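Local coordinates for uncharacterized protein (Neisseria meningitidis serogroup B, PDB 3NYM), which is of unknown function but folds as a mainly helical protein that pairs with a second copy of itself, at residues 83-86 with 87-90; 91-94 with 95-98. One frame throughout, in Å; residues are numbered along the deposited sequence.

Interaction 1: residues 83-86 with 87-90; sequences ASNS and LFMA
A first torsion of 179° swings the amide of Asn85 to the side away from its own backbone nitrogen, while that of Met89, -68°, keeps CG beside the nitrogen, and the two side chains run next to each other along one flank of a helix and point the same way. The touch is light: the amide oxygen OD1 of Asn85 stands 4.1 Å from CG of Met89, a selenomethionine. Bends at both chi2 and chi3 of Met89 then carry SE and CE beyond this meeting point. CG of Met89 also lies 3.5 Å from the carbonyl O of Asn85, the same oxygen that accepts the backbone bond from Met89 N. That bond, 2.9 Å from Met89 N to Asn85 O, is one of four consecutive i to i+4 bonds, with Leu87 N on Ala83 O, Phe88 N on Ser84 O and Ala90 N on Ser86 O completing the series. The pattern defines an alpha-helix, here the first two turns of helix 83-113. Beta carbons settle against the carbonyls of the preceding turn: CB of Phe88 comes to 3.3 Å from O of Asn85, and CB of Leu87 to 3.5 Å from O of Ala83. The Asn85 oxygen lies at the edge of the Phe88 ring, near its plane, while the far end of the ring leads away from the preceding turn. Ser86 directs its hydroxyl back along the helix, where OG is hydrogen-bonded to O of Ile82, a partner within the chain for this buried polar atom. Ser86, Met89 and Ala90 pack on helix 64-76; Ala83 touches both that helix and, with Ser84, Trp123 of the second subunit; Leu87 and Phe88 meet Leu112 of that subunit.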
ATOM      1  N   ALA A  83      24.372  -1.764  -2.772  1.00 26.33           N
ATOM      2  CA  ALA A  83      23.381  -0.692  -2.699  1.00 21.84           C
ATOM      3  C   ALA A  83      22.329  -0.847  -3.811  1.00 21.01           C
ATOM      4  O   ALA A  83      21.129  -0.758  -3.564  1.00 21.39           O
ATOM      5  CB  ALA A  83      24.054   0.666  -2.777  1.00 22.18           C
ATOM      6  N   SER A  84      22.788  -1.077  -5.034  1.00 23.00           N
ATOM      7  CA  SER A  84      21.881  -1.280  -6.165  1.00 19.66           C
ATOM      8  C   SER A  84      20.921  -2.434  -5.891  1.00 23.34           C
ATOM      9  O   SER A  84      19.700  -2.282  -5.977  1.00 25.27           O
ATOM     10  CB  SER A  84      22.683  -1.587  -7.433  1.00 27.24           C
ATOM     11  OG  SER A  84      21.815  -1.728  -8.547  1.00 30.57           O
ATOM     12  N   ASN A  85      21.468  -3.603  -5.570  1.00 24.54           N
ATOM     13  CA  ASN A  85      20.605  -4.777  -5.334  1.00 22.82           C
ATOM     14  C   ASN A  85      19.623  -4.562  -4.187  1.00 27.17           C
ATOM     15  O   ASN A  85      18.446  -4.927  -4.275  1.00 23.60           O
ATOM     16  CB  ASN A  85      21.434  -6.035  -5.086  1.00 27.44           C
ATOM     17  CG  ASN A  85      20.561  -7.240  -4.825  1.00 30.71           C
ATOM     18  OD1 ASN A  85      20.412  -7.682  -3.682  1.00 29.16           O
ATOM     19  ND2 ASN A  85      19.932  -7.747  -5.882  1.00 21.19           N
ATOM     20  N   SER A  86      20.114  -3.959  -3.110  1.00 27.82           N
ATOM     21  CA  SER A  86      19.289  -3.690  -1.943  1.00 23.80           C
ATOM     22  C   SER A  86      18.143  -2.726  -2.252  1.00 26.51           C
ATOM     23  O   SER A  86      17.024  -2.921  -1.790  1.00 24.42           O
ATOM     24  CB  SER A  86      20.153  -3.159  -0.802  1.00 27.36           C
ATOM     25  OG  SER A  86      21.107  -4.138  -0.424  1.00 34.31           O
ATOM     26  N   LEU A  87      18.421  -1.682  -3.023  1.00 22.88           N
ATOM     27  CA  LEU A  87      17.361  -0.777  -3.488  1.00 26.10           C
ATOM     28  C   LEU A  87      16.333  -1.507  -4.333  1.00 26.07           C
ATOM     29  O   LEU A  87      15.128  -1.258  -4.223  1.00 29.03           O
ATOM     30  CB  LEU A  87      17.950   0.359  -4.331  1.00 27.26           C
ATOM     31  CG  LEU A  87      18.061   1.756  -3.747  1.00 36.12           C
ATOM     32  CD1 LEU A  87      18.518   2.706  -4.846  1.00 29.33           C
ATOM     33  CD2 LEU A  87      16.740   2.204  -3.169  1.00 30.01           C
ATOM     34  N   PHE A  88      16.813  -2.396  -5.196  1.00 27.82           N
ATOM     35  CA  PHE A  88      15.936  -3.176  -6.064  1.00 23.52           C
ATOM     36  C   PHE A  88      14.982  -4.015  -5.227  1.00 31.28           C
ATOM     37  O   PHE A  88      13.767  -4.044  -5.476  1.00 28.01           O
ATOM     38  CB  PHE A  88      16.766  -4.075  -6.985  1.00 22.42           C
ATOM     39  CG  PHE A  88      15.956  -5.080  -7.735  1.00 30.79           C
ATOM     40  CD1 PHE A  88      15.249  -4.717  -8.867  1.00 41.51           C
ATOM     41  CD2 PHE A  88      15.909  -6.402  -7.313  1.00 34.97           C
ATOM     42  CE1 PHE A  88      14.497  -5.657  -9.564  1.00 41.94           C
ATOM     43  CE2 PHE A  88      15.167  -7.342  -8.005  1.00 38.68           C
ATOM     44  CZ  PHE A  88      14.461  -6.970  -9.133  1.00 39.09           C
HETATM   45  N   MSE A  89      15.526  -4.688  -4.220  1.00 28.34           N
HETATM   46  CA  MSE A  89      14.695  -5.541  -3.373  1.00 29.09           C
HETATM   47  C   MSE A  89      13.742  -4.703  -2.510  1.00 23.92           C
HETATM   48  O   MSE A  89      12.595  -5.098  -2.292  1.00 23.07           O
HETATM   49  CB  MSE A  89      15.548  -6.474  -2.520  1.00 22.59           C
HETATM   50  CG  MSE A  89      16.284  -7.538  -3.344  1.00 22.80           C
HETATM   51 SE   MSE A  89      15.066  -8.762  -4.276  0.71 32.30          SE
HETATM   52  CE  MSE A  89      14.257  -9.595  -2.714  1.00 37.60           C
ATOM     53  N   ALA A  90      14.205  -3.559  -2.013  1.00 22.06           N
ATOM     54  CA  ALA A  90      13.280  -2.635  -1.321  1.00 19.19           C
ATOM     55  C   ALA A  90      12.107  -2.273  -2.224  1.00 29.01           C
ATOM     56  O   ALA A  90      10.953  -2.200  -1.779  1.00 28.37           O
ATOM     57  CB  ALA A  90      13.999  -1.359  -0.859  1.00 19.12           C
TER

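Interaction 2: residues 91-94 with 95-98; sequences MIYA and GNLS
Regular alpha-helical hydrogen bonds join 91-94 to 95-98, from Gly95 N to Met91 O, Asn96 N to Ile92 O, Leu97 N to Tyr93 O (2.9 Å) and Ser98 N to Ala94 O, all of them fairly straight at the hydrogen. Among the side chains, Tyr93 and Asn96 lie alongside each other and point the same way. The amide nitrogen ND2 of Asn96 approaches the phenol ring obliquely, near CD2 and CE2, with ND2 3.8 Å from CE2 of Tyr93, and the ring and amide planes stand 80° apart. This nitrogen has a stronger partner in OD1 of Asp60, on helix 53-60; the bond helps fix the rotation of the amide beside the ring. Leu97 leans back over the previous turn. Its CG sits beside the backbone nitrogen (chi1 -71°), which places that atom 3.4 Å from O of Tyr93, with CD1 of Leu97 at 3.6 Å from the same oxygen. CG and one methyl, CD1, of Leu97 thus lie against the carbonyl oxygen that accepts the residue's own N-H; CD2 is turned away from it. CB of Asn96 also rests against this oxygen, at 3.5 Å from O of Tyr93. Toward the protein's own helices, Tyr93, Ala94 and Leu97 meet Phe64. Toward the second subunit, Ser98 OG is hydrogen-bonded to OG of Ser98 of that subunit, and Leu97 and Ser98 pack on its Phe101. The arrangement is that of a helix in a dimer interface, with one face on its own chain's helices and another on the partner copy.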
HETATM    1  N   MSE A  91      12.412  -2.038  -3.495  1.00 25.18           N
HETATM    2  CA  MSE A  91      11.397  -1.691  -4.484  1.00 28.67           C
HETATM    3  C   MSE A  91      10.364  -2.790  -4.546  1.00 27.47           C
HETATM    4  O   MSE A  91       9.160  -2.540  -4.515  1.00 27.57           O
HETATM    5  CB  MSE A  91      12.041  -1.543  -5.854  1.00 31.83           C
HETATM    6  CG  MSE A  91      11.627  -0.332  -6.612  1.00 32.01           C
HETATM    7 SE   MSE A  91      11.967  -0.619  -8.492  0.63 41.53          SE
HETATM    8  CE  MSE A  91      10.776  -2.168  -8.634  1.00 42.86           C
ATOM      9  N   ILE A  92      10.844  -4.026  -4.622  1.00 23.61           N
ATOM     10  CA  ILE A  92       9.960  -5.181  -4.601  1.00 24.30           C
ATOM     11  C   ILE A  92       9.034  -5.209  -3.375  1.00 32.08           C
ATOM     12  O   ILE A  92       7.842  -5.539  -3.481  1.00 27.99           O
ATOM     13  CB  ILE A  92      10.757  -6.501  -4.647  1.00 28.07           C
ATOM     14  CG1 ILE A  92      11.477  -6.646  -5.990  1.00 37.87           C
ATOM     15  CG2 ILE A  92       9.825  -7.680  -4.395  1.00 24.58           C
ATOM     16  CD1 ILE A  92      10.543  -6.701  -7.175  1.00 42.07           C
ATOM     17  N   TYR A  93       9.569  -4.887  -2.202  1.00 26.27           N
ATOM     18  CA  TYR A  93       8.732  -4.967  -1.007  1.00 21.01           C
ATOM     19  C   TYR A  93       7.817  -3.760  -0.822  1.00 23.46           C
ATOM     20  O   TYR A  93       6.745  -3.880  -0.225  1.00 23.74           O
ATOM     21  CB  TYR A  93       9.547  -5.315   0.236  1.00 23.17           C
ATOM     22  CG  TYR A  93       9.819  -6.805   0.259  1.00 27.42           C
ATOM     23  CD1 TYR A  93      10.998  -7.324  -0.250  1.00 21.86           C
ATOM     24  CD2 TYR A  93       8.855  -7.699   0.721  1.00 28.06           C
ATOM     25  CE1 TYR A  93      11.230  -8.694  -0.257  1.00 22.72           C
ATOM     26  CE2 TYR A  93       9.079  -9.066   0.710  1.00 30.56           C
ATOM     27  CZ  TYR A  93      10.267  -9.555   0.222  1.00 32.61           C
ATOM     28  OH  TYR A  93      10.497 -10.910   0.206  1.00 34.91           O
ATOM     29  N   ALA A  94       8.223  -2.614  -1.361  1.00 26.52           N
ATOM     30  CA  ALA A  94       7.317  -1.476  -1.469  1.00 25.88           C
ATOM     31  C   ALA A  94       6.074  -1.904  -2.258  1.00 31.57           C
ATOM     32  O   ALA A  94       4.941  -1.582  -1.887  1.00 24.78           O
ATOM     33  CB  ALA A  94       8.006  -0.313  -2.156  1.00 25.29           C
ATOM     34  N   GLY A  95       6.292  -2.632  -3.352  1.00 24.97           N
ATOM     35  CA  GLY A  95       5.199  -3.159  -4.150  1.00 28.58           C
ATOM     36  C   GLY A  95       4.310  -4.126  -3.385  1.00 27.55           C
ATOM     37  O   GLY A  95       3.085  -4.087  -3.518  1.00 27.25           O
ATOM     38  N   ASN A  96       4.914  -5.005  -2.586  1.00 20.22           N
ATOM     39  CA  ASN A  96       4.130  -5.888  -1.730  1.00 22.19           C
ATOM     40  C   ASN A  96       3.282  -5.093  -0.747  1.00 24.76           C
ATOM     41  O   ASN A  96       2.147  -5.461  -0.465  1.00 23.15           O
ATOM     42  CB  ASN A  96       5.024  -6.842  -0.944  1.00 28.56           C
ATOM     43  CG  ASN A  96       5.166  -8.185  -1.616  1.00 44.20           C
ATOM     44  OD1 ASN A  96       4.888  -8.322  -2.805  1.00 48.06           O
ATOM     45  ND2 ASN A  96       5.600  -9.190  -0.856  1.00 45.32           N
ATOM     46  N   LEU A  97       3.848  -4.020  -0.203  1.00 21.71           N
ATOM     47  CA  LEU A  97       3.095  -3.183   0.730  1.00 26.61           C
ATOM     48  C   LEU A  97       1.929  -2.525   0.002  1.00 24.92           C
ATOM     49  O   LEU A  97       0.812  -2.474   0.523  1.00 22.66           O
ATOM     50  CB  LEU A  97       4.003  -2.156   1.411  1.00 22.44           C
ATOM     51  CG  LEU A  97       4.971  -2.765   2.435  1.00 23.64           C
ATOM     52  CD1 LEU A  97       6.184  -1.880   2.654  1.00 22.04           C
ATOM     53  CD2 LEU A  97       4.266  -3.037   3.755  1.00 24.41           C
ATOM     54  N   SER A  98       2.169  -2.048  -1.218  1.00 20.19           N
ATOM     55  CA  SER A  98       1.065  -1.502  -2.006  1.00 23.22           C
ATOM     56  C   SER A  98      -0.033  -2.541  -2.174  1.00 26.29           C
ATOM     57  O   SER A  98      -1.216  -2.238  -2.051  1.00 25.75           O
ATOM     58  CB  SER A  98       1.537  -1.033  -3.379  1.00 27.42           C
ATOM     59  OG  SER A  98       0.449  -0.495  -4.109  1.00 32.48           O
TER

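Overall arrangement
Interactions 1 and 2 follow one another directly along helix 83-113, residues 83-90 and then 91-98, with centres about 12 Å apart. Interaction 1 begins the helix, and its centre is about 24 Å from the centre of the chain; that of interaction 2, about 12 Å from it, lies further in on the same side. Helix 64-76 flanks both, and helix 53-60 packs against interaction 2 as well. Both also touch the second subunit: the earlier turns meet its Leu112 and Trp123, the later ones its Phe101, Lys105 and Ile108. One continuous helix therefore contributes, at both contacts, to the packing within the chain and to the contact with the second subunit.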